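Local coordinates for protein acetyltransferase (Agrobacterium tumefaciens, PDB 2DXQ) that probably transfers an acetyl group from acetyl-coenzyme A to an acceptor not yet identified, as a member of the GNAT family of acetyltransferases, at residues L68-N73 with F111-Y116; E85-L90 with H130-S135; H105-A110 with Y116-L121. All coordinates share one frame; numbering follows the deposited sequence.

Interaction 1 of 3, residues L68-N73 with F111-Y116; sequences LLIVPN and FGANCY. With PO4 (phosphate ion), chain D.
Ile70, near the end of strand 61-71, packs against the turn that follows helix 98-112, and its two branches take separate partners. CD1 reaches the methyl of Ala113, with Ile70 CD1 and Ala113 CB 3.8 Å apart, while the shorter branch lies against sulfur, Ile70 CG2 being 3.8 Å from Cys115 SG. The torsion about CA-CB (chi1 -64°) sets CG1 beside the backbone N and CG2 opposite it, so one beta-branched residue spreads over both neighbours. The two distances are equal, but the surroundings differ: Cys115 is buried, its small, weakly polar SG packed also by Ala82, Ala110 and Pro80, whereas Ala113 lies on the solvent side.

The turn is a Schellman motif. Asn114, with positive phi (71°), is its C-prime residue, and asparagine tolerates that conformation well. Asn114 N bonds to Phe111 O at 3.0 Å and Cys115 N to Ala110 O, which ends the helix and brings Cys115 down onto the sheet.

Farther along, the Asn73 and Tyr116 side chains cross at about a right angle, yet the amide plane is turned only 31° from the ring plane. Asn73 ND2 approaches the ring edge, 3.7 Å from Tyr116 CE1. Tyr116 OH donates to PO4 O1 at 2.9 Å; Arg76 of the same chain and Arg148 of the second subunit bind the same ion. Van der Waals contact thus joins the segments throughout, while the polar groups bond elsewhere: Asn73 ND2 to Thr75 OG1 and Arg79 O, Tyr116 OH to the phosphate.

Interaction 2 of 3, residues E85-L90 with H130-S135; sequences ENVVTL and HAFYES
The rings of Phe132 and Tyr133, consecutive on helix 127-135, both meet Val87 of strand 81-88. One face of the Tyr133 ring carries Phe132 CD2, 3.8 Å above its plane and displaced toward the rim; at its edge, near the plane, lies Val87 CG2, 4.4 Å from Tyr133 CE1. The Phe132 ring receives the other valine methyl obliquely, Val87 CG1 being 4.4 Å from Phe132 CE2. Between its two methyls the valine presents its branch point to the phenol oxygen: Val87 CB is 3.4 Å from Tyr133 OH, the two side chains arriving from opposite directions. With CG1 opposite the backbone N (chi1 174°), the fork opens around that oxygen, and Val87 CG1 and CG2 each lie 3.8 Å from Tyr133 OH. Valine suits a strand and offers this compact fork, while the long tyrosine bridges backbones whose nearest CA atoms, Val87 and Tyr133, are 10.3 Å apart.

Val103 of helix 98-112 touches both Val87 and Phe132, and Leu120 and Thr122 pack on Tyr133. Ser135 OG donates to Phe132 O at 2.6 Å and also bonds Arg100. Such packing of a late helix against the parallel strands 81-88 and 117-122 belongs to the GNAT fold, whose acetyl-coenzyme A site, in relatives, lies around these elements.

Interaction 3 of 3, residues H105-A110 with Y116-L121; sequences HAIETA and YKVMLL. With PO4 (phosphate ion), chain D.
Val118 joins strand 117-122 to helix 98-112, with its methyls turned to Ala110 and Ile107. Along the strand, Tyr116 comes just before it, and one face of its ring carries the next side chain: Lys117 CG lies 3.7 Å above the ring plane, offset toward the rim. Lys117 points away from the helix. Its chain leaves CB between the backbone N and the carbonyl carbon (chi1 69°) and then runs extended, which carries the ammonium to the phosphate. Lys117 NZ is modelled a very short 2.3 Å from PO4 O4, so the exact length is doubtful, although a cation suits an ion also held by Arg76 of the same chain and by Arg148 of the second subunit.

Val118, on the other side of the strand, does the packing. CG2 presses on the small methyl of the helix, Val118 CG2 and Ala110 CB being 3.5 Å apart, whereas CG1 meets Ile107 more loosely, with Val118 CG1 4.4 Å from Ile107 CG1. Alanine allows the close approach, and Ile107, about one turn earlier, supplies bulk that also reaches Ile84.

Met119, present as selenomethionine, follows and packs on Tyr81 and Phe83, Leu120 then rests on Phe138, and Leu121 meets Gly144 of the second subunit. Residues 117-121 also pair antiparallel with a strand of that subunit, continuing the sheet across the interface. Strand 81-88, helix 98-112 and strand 117-122 form a beta-alpha-beta crossover, a central element of the GNAT fold.

Interactions 1 and 3 lie close together, their centres about 7 Å apart, sharing Tyr116, helix 98-112 and the bound phosphate; interaction 2 is centred about 20 Å from the first and 13 Å from the third. Along the chain, the segments of interaction 1 alternate with those of each of the other two, and interaction 3 is nested within the loop closed by interaction 2. All three reach one mixed sheet, in which strand 81-88 lies between 61-71 and 117-122. Tyr133 CE1, 3.4 Å from Leu120 CD1, joins interactions 2 and 3. Together they tie two helices to neighbouring strands, and each also touches the second subunit, so fold and dimer share elements.

Interaction 1 of 3, residues L68-N73 with F111-Y116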
ATOM      1  N   LEU A  68       1.861   9.262  -0.485  1.00 12.11           N
ATOM      2  CA  LEU A  68       0.557   8.754  -0.868  1.00 12.35           C
ATOM      3  C   LEU A  68       0.722   7.784  -2.023  1.00 13.35           C
ATOM      4  O   LEU A  68       1.408   8.091  -2.998  1.00 13.29           O
ATOM      5  CB  LEU A  68      -0.352   9.904  -1.301  1.00 11.94           C
ATOM      6  CG  LEU A  68      -1.743   9.540  -1.810  1.00 12.37           C
ATOM      7  CD1 LEU A  68      -2.588   8.848  -0.718  1.00 12.50           C
ATOM      8  CD2 LEU A  68      -2.412  10.836  -2.301  1.00 12.33           C
ATOM      9  N   LEU A  69       0.071   6.628  -1.912  1.00 13.33           N
ATOM     10  CA  LEU A  69       0.094   5.622  -2.977  1.00 14.09           C
ATOM     11  C   LEU A  69      -1.348   5.374  -3.399  1.00 14.32           C
ATOM     12  O   LEU A  69      -2.137   4.819  -2.639  1.00 14.30           O
ATOM     13  CB  LEU A  69       0.724   4.314  -2.478  1.00 14.57           C
ATOM     14  CG  LEU A  69       2.039   4.418  -1.691  1.00 16.58           C
ATOM     15  CD1 LEU A  69       2.386   3.079  -1.053  1.00 18.40           C
ATOM     16  CD2 LEU A  69       3.167   4.888  -2.618  1.00 18.39           C
ATOM     17  N   ILE A  70      -1.698   5.802  -4.602  1.00 14.49           N
ATOM     18  CA  ILE A  70      -3.054   5.591  -5.125  1.00 14.70           C
ATOM     19  C   ILE A  70      -2.993   4.418  -6.090  1.00 15.43           C
ATOM     20  O   ILE A  70      -2.124   4.378  -6.968  1.00 15.83           O
ATOM     21  CB  ILE A  70      -3.608   6.843  -5.851  1.00 15.08           C
ATOM     22  CG1 ILE A  70      -3.757   8.011  -4.863  1.00 14.88           C
ATOM     23  CG2 ILE A  70      -4.970   6.522  -6.497  1.00 15.44           C
ATOM     24  CD1 ILE A  70      -4.041   9.389  -5.542  1.00 15.39           C
ATOM     25  N   VAL A  71      -3.918   3.477  -5.916  1.00 16.11           N
ATOM     26  CA  VAL A  71      -3.834   2.166  -6.586  1.00 16.60           C
ATOM     27  C   VAL A  71      -5.098   1.914  -7.413  1.00 17.06           C
ATOM     28  O   VAL A  71      -6.200   2.004  -6.881  1.00 15.92           O
ATOM     29  CB  VAL A  71      -3.696   1.025  -5.541  1.00 16.66           C
ATOM     30  CG1 VAL A  71      -3.374  -0.312  -6.245  1.00 18.07           C
ATOM     31  CG2 VAL A  71      -2.618   1.346  -4.483  1.00 15.93           C
ATOM     32  N   PRO A  72      -4.946   1.561  -8.706  1.00 18.34           N
ATOM     33  CA  PRO A  72      -6.119   1.219  -9.507  1.00 19.64           C
ATOM     34  C   PRO A  72      -6.736  -0.103  -9.019  1.00 20.02           C
ATOM     35  O   PRO A  72      -5.994  -0.996  -8.559  1.00 20.21           O
ATOM     36  CB  PRO A  72      -5.546   1.059 -10.924  1.00 19.70           C
ATOM     37  CG  PRO A  72      -4.124   0.733 -10.734  1.00 20.24           C
ATOM     38  CD  PRO A  72      -3.690   1.414  -9.458  1.00 19.04           C
ATOM     39  N   ASN A  73      -8.062  -0.220  -9.151  1.00 20.91           N
ATOM     40  CA  ASN A  73      -8.837  -1.260  -8.468  1.00 22.08           C
ATOM     41  C   ASN A  73     -10.195  -1.515  -9.133  1.00 23.12           C
ATOM     42  O   ASN A  73     -10.857  -0.578  -9.563  1.00 23.18           O
ATOM     43  CB  ASN A  73      -9.046  -0.845  -7.010  1.00 21.41           C
ATOM     44  CG  ASN A  73      -9.814  -1.862  -6.207  1.00 21.75           C
ATOM     45  OD1 ASN A  73      -9.412  -3.023  -6.088  1.00 21.00           O
ATOM     46  ND2 ASN A  73     -10.924  -1.429  -5.636  1.00 20.24           N
ATOM     47  N   PHE A 111      -8.943  11.170  -1.615  1.00 15.43           N
ATOM     48  CA  PHE A 111     -10.394  11.286  -1.789  1.00 16.41           C
ATOM     49  C   PHE A 111     -10.764  12.112  -3.026  1.00 16.67           C
ATOM     50  O   PHE A 111     -11.728  11.781  -3.732  1.00 16.70           O
ATOM     51  CB  PHE A 111     -11.070  11.838  -0.542  1.00 17.24           C
ATOM     52  CG  PHE A 111     -11.143  10.850   0.614  1.00 18.56           C
ATOM     53  CD1 PHE A 111     -11.165   9.476   0.386  1.00 20.06           C
ATOM     54  CD2 PHE A 111     -11.212  11.313   1.922  1.00 20.88           C
ATOM     55  CE1 PHE A 111     -11.239   8.569   1.451  1.00 21.06           C
ATOM     56  CE2 PHE A 111     -11.291  10.416   2.997  1.00 21.28           C
ATOM     57  CZ  PHE A 111     -11.301   9.045   2.758  1.00 20.63           C
ATOM     58  N   GLY A 112      -9.979  13.147  -3.309  1.00 16.71           N
ATOM     59  CA  GLY A 112     -10.175  13.933  -4.552  1.00 16.56           C
ATOM     60  C   GLY A 112      -9.969  13.105  -5.817  1.00 17.17           C
ATOM     61  O   GLY A 112     -10.527  13.413  -6.888  1.00 17.31           O
ATOM     62  N   ALA A 113      -9.163  12.049  -5.697  1.00 16.37           N
ATOM     63  CA  ALA A 113      -8.877  11.113  -6.798  1.00 16.59           C
ATOM     64  C   ALA A 113      -9.888   9.956  -6.847  1.00 16.71           C
ATOM     65  O   ALA A 113      -9.700   8.985  -7.603  1.00 17.21           O
ATOM     66  CB  ALA A 113      -7.445  10.565  -6.658  1.00 16.48           C
ATOM     67  N   ASN A 114     -10.939  10.088  -6.041  1.00 16.08           N
ATOM     68  CA  ASN A 114     -12.070   9.153  -5.921  1.00 16.99           C
ATOM     69  C   ASN A 114     -11.712   7.839  -5.229  1.00 16.36           C
ATOM     70  O   ASN A 114     -12.368   6.832  -5.455  1.00 16.73           O
ATOM     71  CB  ASN A 114     -12.758   8.861  -7.274  1.00 16.89           C
ATOM     72  CG  ASN A 114     -14.186   8.346  -7.106  1.00 17.89           C
ATOM     73  OD1 ASN A 114     -14.883   8.702  -6.159  1.00 21.48           O
ATOM     74  ND2 ASN A 114     -14.619   7.489  -8.030  1.00 21.07           N
ATOM     75  N   CYS A 115     -10.691   7.854  -4.373  1.00 15.92           N
ATOM     76  CA  CYS A 115     -10.402   6.653  -3.569  1.00 15.92           C
ATOM     77  C   CYS A 115     -11.528   6.401  -2.567  1.00 15.94           C
ATOM     78  O   CYS A 115     -11.989   7.326  -1.890  1.00 16.96           O
ATOM     79  CB  CYS A 115      -9.068   6.795  -2.819  1.00 14.97           C
ATOM     80  SG  CYS A 115      -7.631   6.758  -3.846  1.00 15.57           S
ATOM     81  N   TYR A 116     -11.982   5.154  -2.454  1.00 16.06           N
ATOM     82  CA  TYR A 116     -13.038   4.858  -1.490  1.00 16.22           C
ATOM     83  C   TYR A 116     -12.532   4.704  -0.056  1.00 16.23           C
ATOM     84  O   TYR A 116     -13.286   4.855   0.907  1.00 15.66           O
ATOM     85  CB  TYR A 116     -13.886   3.665  -1.933  1.00 17.79           C
ATOM     86  CG  TYR A 116     -13.257   2.304  -1.776  1.00 17.63           C
ATOM     87  CD1 TYR A 116     -12.501   1.744  -2.800  1.00 19.81           C
ATOM     88  CD2 TYR A 116     -13.466   1.554  -0.619  1.00 18.25           C
ATOM     89  CE1 TYR A 116     -11.946   0.476  -2.668  1.00 20.16           C
ATOM     90  CE2 TYR A 116     -12.903   0.290  -0.483  1.00 20.70           C
ATOM     91  CZ  TYR A 116     -12.150  -0.238  -1.510  1.00 19.36           C
ATOM     92  OH  TYR A 116     -11.602  -1.503  -1.387  1.00 22.21           O
TER
HETATM   93  P   PO4 D4285     -13.053  -3.013   1.940  1.00 40.63           P
HETATM   94  O1  PO4 D4285     -13.423  -2.622   0.541  1.00 41.56           O
HETATM   95  O2  PO4 D4285     -13.982  -2.379   2.927  1.00 41.89           O
HETATM   96  O3  PO4 D4285     -13.094  -4.521   2.091  1.00 42.02           O
HETATM   97  O4  PO4 D4285     -11.656  -2.555   2.254  1.00 42.69           O

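Interaction 2 of 3, residues E85-L90 with H130-S135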
ATOM      1  N   GLU A  85       2.281   6.156   3.540  1.00 12.59           N
ATOM      2  CA  GLU A  85       3.498   5.551   4.072  1.00 13.25           C
ATOM      3  C   GLU A  85       4.565   6.580   4.410  1.00 13.20           C
ATOM      4  O   GLU A  85       4.486   7.734   3.999  1.00 12.40           O
ATOM      5  CB  GLU A  85       4.073   4.548   3.061  1.00 13.97           C
ATOM      6  CG  GLU A  85       3.579   3.101   3.292  1.00 17.03           C
ATOM      7  CD  GLU A  85       4.066   2.540   4.615  1.00 19.72           C
ATOM      8  OE1 GLU A  85       4.965   3.159   5.234  1.00 20.40           O
ATOM      9  OE2 GLU A  85       3.538   1.496   5.059  1.00 19.34           O
ATOM     10  N   ASN A  86       5.554   6.131   5.176  1.00 13.01           N
ATOM     11  CA  ASN A  86       6.728   6.920   5.542  1.00 13.73           C
ATOM     12  C   ASN A  86       6.406   8.326   6.029  1.00 13.49           C
ATOM     13  O   ASN A  86       6.919   9.334   5.521  1.00 12.57           O
ATOM     14  CB  ASN A  86       7.774   6.908   4.443  1.00 15.35           C
ATOM     15  CG  ASN A  86       8.353   5.522   4.234  1.00 15.13           C
ATOM     16  OD1 ASN A  86       8.534   4.762   5.197  1.00 18.74           O
ATOM     17  ND2 ASN A  86       8.623   5.179   2.990  1.00 16.74           N
ATOM     18  N   VAL A  87       5.552   8.363   7.041  1.00 13.54           N
ATOM     19  CA  VAL A  87       5.195   9.632   7.660  1.00 13.49           C
ATOM     20  C   VAL A  87       6.252   9.987   8.704  1.00 14.44           C
ATOM     21  O   VAL A  87       6.550   9.180   9.593  1.00 14.20           O
ATOM     22  CB  VAL A  87       3.823   9.509   8.341  1.00 13.64           C
ATOM     23  CG1 VAL A  87       3.499  10.764   9.101  1.00 14.64           C
ATOM     24  CG2 VAL A  87       2.750   9.216   7.295  1.00 13.86           C
ATOM     25  N   VAL A  88       6.808  11.195   8.608  1.00 14.44           N
ATOM     26  CA  VAL A  88       7.765  11.628   9.613  1.00 16.18           C
ATOM     27  C   VAL A  88       7.638  13.089   9.943  1.00 17.16           C
ATOM     28  O   VAL A  88       7.343  13.912   9.080  1.00 16.25           O
ATOM     29  CB  VAL A  88       9.248  11.195   9.304  1.00 17.34           C
ATOM     30  CG1 VAL A  88       9.593  11.253   7.858  1.00 18.44           C
ATOM     31  CG2 VAL A  88      10.283  11.926  10.165  1.00 18.38           C
ATOM     32  N   THR A  89       7.836  13.359  11.230  1.00 18.68           N
ATOM     33  CA  THR A  89       7.893  14.680  11.785  1.00 21.21           C
ATOM     34  C   THR A  89       9.135  14.746  12.673  1.00 21.95           C
ATOM     35  O   THR A  89       9.819  13.752  12.901  1.00 22.31           O
ATOM     36  CB  THR A  89       6.656  14.962  12.680  1.00 21.21           C
ATOM     37  OG1 THR A  89       6.582  14.002  13.756  1.00 22.74           O
ATOM     38  CG2 THR A  89       5.390  14.885  11.880  1.00 21.61           C
ATOM     39  N   LEU A  90       9.380  15.913  13.231  1.00 23.11           N
ATOM     40  CA  LEU A  90      10.599  16.131  13.983  1.00 23.27           C
ATOM     41  C   LEU A  90      10.344  16.261  15.472  1.00 24.32           C
ATOM     42  O   LEU A  90       9.349  16.913  15.854  1.00 24.07           O
ATOM     43  CB  LEU A  90      11.253  17.391  13.463  1.00 22.61           C
ATOM     44  CG  LEU A  90      11.657  17.346  11.982  1.00 22.69           C
ATOM     45  CD1 LEU A  90      12.224  18.689  11.545  1.00 23.12           C
ATOM     46  CD2 LEU A  90      12.660  16.239  11.712  1.00 25.21           C
ATOM     47  N   HIS A 130      -0.510   6.546  17.632  1.00 15.49           N
ATOM     48  CA  HIS A 130      -1.848   6.097  17.295  1.00 15.66           C
ATOM     49  C   HIS A 130      -2.856   7.228  17.428  1.00 15.81           C
ATOM     50  O   HIS A 130      -3.703   7.397  16.557  1.00 15.76           O
ATOM     51  CB  HIS A 130      -2.249   4.928  18.196  1.00 16.26           C
ATOM     52  CG  HIS A 130      -1.382   3.720  18.035  1.00 17.70           C
ATOM     53  ND1 HIS A 130      -1.719   2.490  18.557  1.00 22.03           N
ATOM     54  CD2 HIS A 130      -0.201   3.547  17.395  1.00 19.89           C
ATOM     55  CE1 HIS A 130      -0.776   1.613  18.251  1.00 21.97           C
ATOM     56  NE2 HIS A 130       0.149   2.227  17.533  1.00 19.43           N
ATOM     57  N   ALA A 131      -2.772   7.990  18.526  1.00 15.61           N
ATOM     58  CA  ALA A 131      -3.672   9.131  18.743  1.00 15.91           C
ATOM     59  C   ALA A 131      -3.497  10.157  17.621  1.00 15.35           C
ATOM     60  O   ALA A 131      -4.467  10.784  17.174  1.00 15.61           O
ATOM     61  CB  ALA A 131      -3.379   9.796  20.084  1.00 16.22           C
ATOM     62  N   PHE A 132      -2.250  10.333  17.191  1.00 15.17           N
ATOM     63  CA  PHE A 132      -1.949  11.265  16.116  1.00 14.80           C
ATOM     64  C   PHE A 132      -2.707  10.856  14.870  1.00 14.27           C
ATOM     65  O   PHE A 132      -3.326  11.699  14.232  1.00 14.33           O
ATOM     66  CB  PHE A 132      -0.443  11.343  15.820  1.00 14.39           C
ATOM     67  CG  PHE A 132      -0.129  11.953  14.480  1.00 16.20           C
ATOM     68  CD1 PHE A 132      -0.264  13.331  14.278  1.00 14.67           C
ATOM     69  CD2 PHE A 132       0.262  11.149  13.407  1.00 15.26           C
ATOM     70  CE1 PHE A 132      -0.012  13.904  13.021  1.00 15.27           C
ATOM     71  CE2 PHE A 132       0.518  11.704  12.143  1.00 15.45           C
ATOM     72  CZ  PHE A 132       0.387  13.082  11.944  1.00 14.98           C
ATOM     73  N   TYR A 133      -2.658   9.568  14.517  1.00 14.08           N
ATOM     74  CA  TYR A 133      -3.376   9.134  13.320  1.00 14.53           C
ATOM     75  C   TYR A 133      -4.884   9.309  13.447  1.00 14.39           C
ATOM     76  O   TYR A 133      -5.551   9.670  12.475  1.00 15.35           O
ATOM     77  CB  TYR A 133      -2.994   7.708  12.913  1.00 14.54           C
ATOM     78  CG  TYR A 133      -1.592   7.648  12.327  1.00 14.98           C
ATOM     79  CD1 TYR A 133      -1.250   8.431  11.212  1.00 16.11           C
ATOM     80  CD2 TYR A 133      -0.606   6.852  12.903  1.00 14.94           C
ATOM     81  CE1 TYR A 133       0.045   8.407  10.684  1.00 15.69           C
ATOM     82  CE2 TYR A 133       0.700   6.801  12.363  1.00 17.17           C
ATOM     83  CZ  TYR A 133       1.004   7.587  11.259  1.00 15.03           C
ATOM     84  OH  TYR A 133       2.284   7.564  10.724  1.00 17.58           O
ATOM     85  N   GLU A 134      -5.426   9.067  14.642  1.00 15.31           N
ATOM     86  CA  GLU A 134      -6.853   9.299  14.866  1.00 15.23           C
ATOM     87  C   GLU A 134      -7.200  10.778  14.663  1.00 15.66           C
ATOM     88  O   GLU A 134      -8.233  11.100  14.095  1.00 16.33           O
ATOM     89  CB  GLU A 134      -7.276   8.804  16.247  1.00 15.86           C
ATOM     90  CG  GLU A 134      -7.221   7.257  16.335  1.00 16.52           C
ATOM     91  CD  GLU A 134      -7.431   6.711  17.726  1.00 21.55           C
ATOM     92  OE1 GLU A 134      -7.294   7.479  18.704  1.00 23.43           O
ATOM     93  OE2 GLU A 134      -7.712   5.493  17.836  1.00 21.69           O
ATOM     94  N   SER A 135      -6.304  11.660  15.082  1.00 16.20           N
ATOM     95  CA  SER A 135      -6.507  13.104  14.927  1.00 16.46           C
ATOM     96  C   SER A 135      -6.473  13.544  13.460  1.00 16.72           C
ATOM     97  O   SER A 135      -6.949  14.636  13.131  1.00 16.96           O
ATOM     98  CB  SER A 135      -5.485  13.892  15.754  1.00 16.39           C
ATOM     99  OG  SER A 135      -4.202  13.950  15.155  1.00 15.98           O
TER

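Interaction 3 of 3, residues H105-A110 with Y116-L121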
ATOM      1  N   HIS A 105      -3.507  16.288   4.147  1.00 14.08           N
ATOM      2  CA  HIS A 105      -3.432  16.654   2.730  1.00 14.18           C
ATOM      3  C   HIS A 105      -3.404  15.419   1.838  1.00 13.86           C
ATOM      4  O   HIS A 105      -4.106  15.348   0.826  1.00 12.69           O
ATOM      5  CB  HIS A 105      -2.230  17.545   2.425  1.00 14.82           C
ATOM      6  CG  HIS A 105      -2.194  18.036   1.012  1.00 16.51           C
ATOM      7  ND1 HIS A 105      -2.997  19.061   0.557  1.00 19.88           N
ATOM      8  CD2 HIS A 105      -1.440  17.649  -0.045  1.00 20.09           C
ATOM      9  CE1 HIS A 105      -2.742  19.280  -0.724  1.00 21.22           C
ATOM     10  NE2 HIS A 105      -1.799  18.437  -1.115  1.00 19.94           N
ATOM     11  N   ALA A 106      -2.619  14.429   2.237  1.00 13.43           N
ATOM     12  CA  ALA A 106      -2.548  13.175   1.503  1.00 13.60           C
ATOM     13  C   ALA A 106      -3.911  12.454   1.476  1.00 13.46           C
ATOM     14  O   ALA A 106      -4.346  11.971   0.418  1.00 12.88           O
ATOM     15  CB  ALA A 106      -1.422  12.288   2.099  1.00 13.64           C
ATOM     16  N   ILE A 107      -4.613  12.437   2.610  1.00 13.10           N
ATOM     17  CA  ILE A 107      -5.976  11.876   2.677  1.00 14.24           C
ATOM     18  C   ILE A 107      -6.886  12.619   1.704  1.00 15.05           C
ATOM     19  O   ILE A 107      -7.592  12.012   0.893  1.00 15.31           O
ATOM     20  CB  ILE A 107      -6.539  11.950   4.094  1.00 14.00           C
ATOM     21  CG1 ILE A 107      -5.789  10.943   4.979  1.00 13.68           C
ATOM     22  CG2 ILE A 107      -8.052  11.624   4.109  1.00 15.67           C
ATOM     23  CD1 ILE A 107      -5.997  11.148   6.481  1.00 15.14           C
ATOM     24  N   GLU A 108      -6.833  13.945   1.771  1.00 14.85           N
ATOM     25  CA  GLU A 108      -7.728  14.752   0.946  1.00 15.73           C
ATOM     26  C   GLU A 108      -7.438  14.558  -0.529  1.00 15.14           C
ATOM     27  O   GLU A 108      -8.368  14.481  -1.348  1.00 15.11           O
ATOM     28  CB  GLU A 108      -7.649  16.217   1.386  1.00 16.53           C
ATOM     29  CG  GLU A 108      -8.326  16.401   2.730  1.00 21.06           C
ATOM     30  CD  GLU A 108      -8.079  17.755   3.374  1.00 28.23           C
ATOM     31  OE1 GLU A 108      -7.465  18.644   2.736  1.00 31.39           O
ATOM     32  OE2 GLU A 108      -8.509  17.917   4.537  1.00 30.85           O
ATOM     33  N   THR A 109      -6.159  14.409  -0.854  1.00 14.64           N
ATOM     34  CA  THR A 109      -5.729  14.178  -2.240  1.00 15.41           C
ATOM     35  C   THR A 109      -6.235  12.842  -2.770  1.00 14.85           C
ATOM     36  O   THR A 109      -6.724  12.752  -3.914  1.00 15.12           O
ATOM     37  CB  THR A 109      -4.209  14.322  -2.378  1.00 15.31           C
ATOM     38  OG1 THR A 109      -3.835  15.654  -2.000  1.00 15.97           O
ATOM     39  CG2 THR A 109      -3.727  14.033  -3.825  1.00 16.90           C
ATOM     40  N   ALA A 110      -6.162  11.818  -1.929  1.00 14.26           N
ATOM     41  CA  ALA A 110      -6.695  10.498  -2.270  1.00 14.92           C
ATOM     42  C   ALA A 110      -8.207  10.547  -2.525  1.00 14.85           C
ATOM     43  O   ALA A 110      -8.705  10.021  -3.530  1.00 15.55           O
ATOM     44  CB  ALA A 110      -6.377   9.527  -1.144  1.00 13.99           C
ATOM     45  N   TYR A 116     -11.982   5.154  -2.454  1.00 16.06           N
ATOM     46  CA  TYR A 116     -13.038   4.858  -1.490  1.00 16.22           C
ATOM     47  C   TYR A 116     -12.532   4.704  -0.056  1.00 16.23           C
ATOM     48  O   TYR A 116     -13.286   4.855   0.907  1.00 15.66           O
ATOM     49  CB  TYR A 116     -13.886   3.665  -1.933  1.00 17.79           C
ATOM     50  CG  TYR A 116     -13.257   2.304  -1.776  1.00 17.63           C
ATOM     51  CD1 TYR A 116     -12.501   1.744  -2.800  1.00 19.81           C
ATOM     52  CD2 TYR A 116     -13.466   1.554  -0.619  1.00 18.25           C
ATOM     53  CE1 TYR A 116     -11.946   0.476  -2.668  1.00 20.16           C
ATOM     54  CE2 TYR A 116     -12.903   0.290  -0.483  1.00 20.70           C
ATOM     55  CZ  TYR A 116     -12.150  -0.238  -1.510  1.00 19.36           C
ATOM     56  OH  TYR A 116     -11.602  -1.503  -1.387  1.00 22.21           O
ATOM     57  N   LYS A 117     -11.248   4.387   0.081  1.00 15.38           N
ATOM     58  CA  LYS A 117     -10.641   4.270   1.394  1.00 14.79           C
ATOM     59  C   LYS A 117      -9.165   4.651   1.322  1.00 14.22           C
ATOM     60  O   LYS A 117      -8.542   4.603   0.249  1.00 14.28           O
ATOM     61  CB  LYS A 117     -10.790   2.847   1.947  1.00 14.80           C
ATOM     62  CG  LYS A 117      -9.965   1.820   1.197  1.00 15.23           C
ATOM     63  CD  LYS A 117     -10.128   0.412   1.785  1.00 16.52           C
ATOM     64  CE  LYS A 117      -9.545  -0.602   0.814  1.00 19.22           C
ATOM     65  NZ  LYS A 117      -9.548  -1.989   1.393  1.00 23.88           N
ATOM     66  N   VAL A 118      -8.630   5.068   2.458  1.00 13.44           N
ATOM     67  CA  VAL A 118      -7.199   5.301   2.608  1.00 12.65           C
ATOM     68  C   VAL A 118      -6.740   4.477   3.811  1.00 12.94           C
ATOM     69  O   VAL A 118      -7.350   4.559   4.864  1.00 12.05           O
ATOM     70  CB  VAL A 118      -6.882   6.803   2.825  1.00 13.07           C
ATOM     71  CG1 VAL A 118      -5.364   7.016   2.935  1.00 13.85           C
ATOM     72  CG2 VAL A 118      -7.434   7.629   1.661  1.00 13.75           C
HETATM   73  N   MSE A 119      -5.660   3.713   3.647  1.00 13.14           N
HETATM   74  CA  MSE A 119      -5.176   2.824   4.709  1.00 15.04           C
HETATM   75  C   MSE A 119      -3.777   3.209   5.170  1.00 13.44           C
HETATM   76  O   MSE A 119      -2.995   3.783   4.412  1.00 12.15           O
HETATM   77  CB  MSE A 119      -5.157   1.377   4.200  1.00 14.46           C
HETATM   78  CG  MSE A 119      -6.548   0.826   3.956  1.00 17.03           C
HETATM   79 SE   MSE A 119      -6.428  -0.874   2.995  1.00 23.75          SE
HETATM   80  CE  MSE A 119      -5.931  -0.166   1.278  1.00 21.75           C
ATOM     81  N   LEU A 120      -3.440   2.833   6.397  1.00 12.63           N
ATOM     82  CA  LEU A 120      -2.120   3.105   6.924  1.00 13.26           C
ATOM     83  C   LEU A 120      -1.798   2.049   7.959  1.00 13.74           C
ATOM     84  O   LEU A 120      -2.666   1.683   8.737  1.00 12.93           O
ATOM     85  CB  LEU A 120      -2.084   4.508   7.551  1.00 13.60           C
ATOM     86  CG  LEU A 120      -0.748   4.921   8.164  1.00 15.09           C
ATOM     87  CD1 LEU A 120      -0.475   6.406   7.932  1.00 16.28           C
ATOM     88  CD2 LEU A 120      -0.716   4.582   9.651  1.00 14.46           C
ATOM     89  N   LEU A 121      -0.554   1.568   7.943  1.00 14.19           N
ATOM     90  CA  LEU A 121      -0.064   0.603   8.909  1.00 15.60           C
ATOM     91  C   LEU A 121       1.108   1.192   9.662  1.00 16.41           C
ATOM     92  O   LEU A 121       2.046   1.718   9.057  1.00 16.60           O
ATOM     93  CB  LEU A 121       0.400  -0.685   8.206  1.00 16.09           C
ATOM     94  CG  LEU A 121      -0.701  -1.642   7.770  1.00 18.33           C
ATOM     95  CD1 LEU A 121      -0.096  -3.020   7.470  1.00 17.81           C
ATOM     96  CD2 LEU A 121      -1.732  -1.768   8.870  1.00 22.97           C
TER
HETATM   97  P   PO4 D4285     -13.053  -3.013   1.940  1.00 40.63           P
HETATM   98  O1  PO4 D4285     -13.423  -2.622   0.541  1.00 41.56           O
HETATM   99  O2  PO4 D4285     -13.982  -2.379   2.927  1.00 41.89           O
HETATM  100  O3  PO4 D4285     -13.094  -4.521   2.091  1.00 42.02           O
HETATM  101  O4  PO4 D4285     -11.656  -2.555   2.254  1.00 42.69           O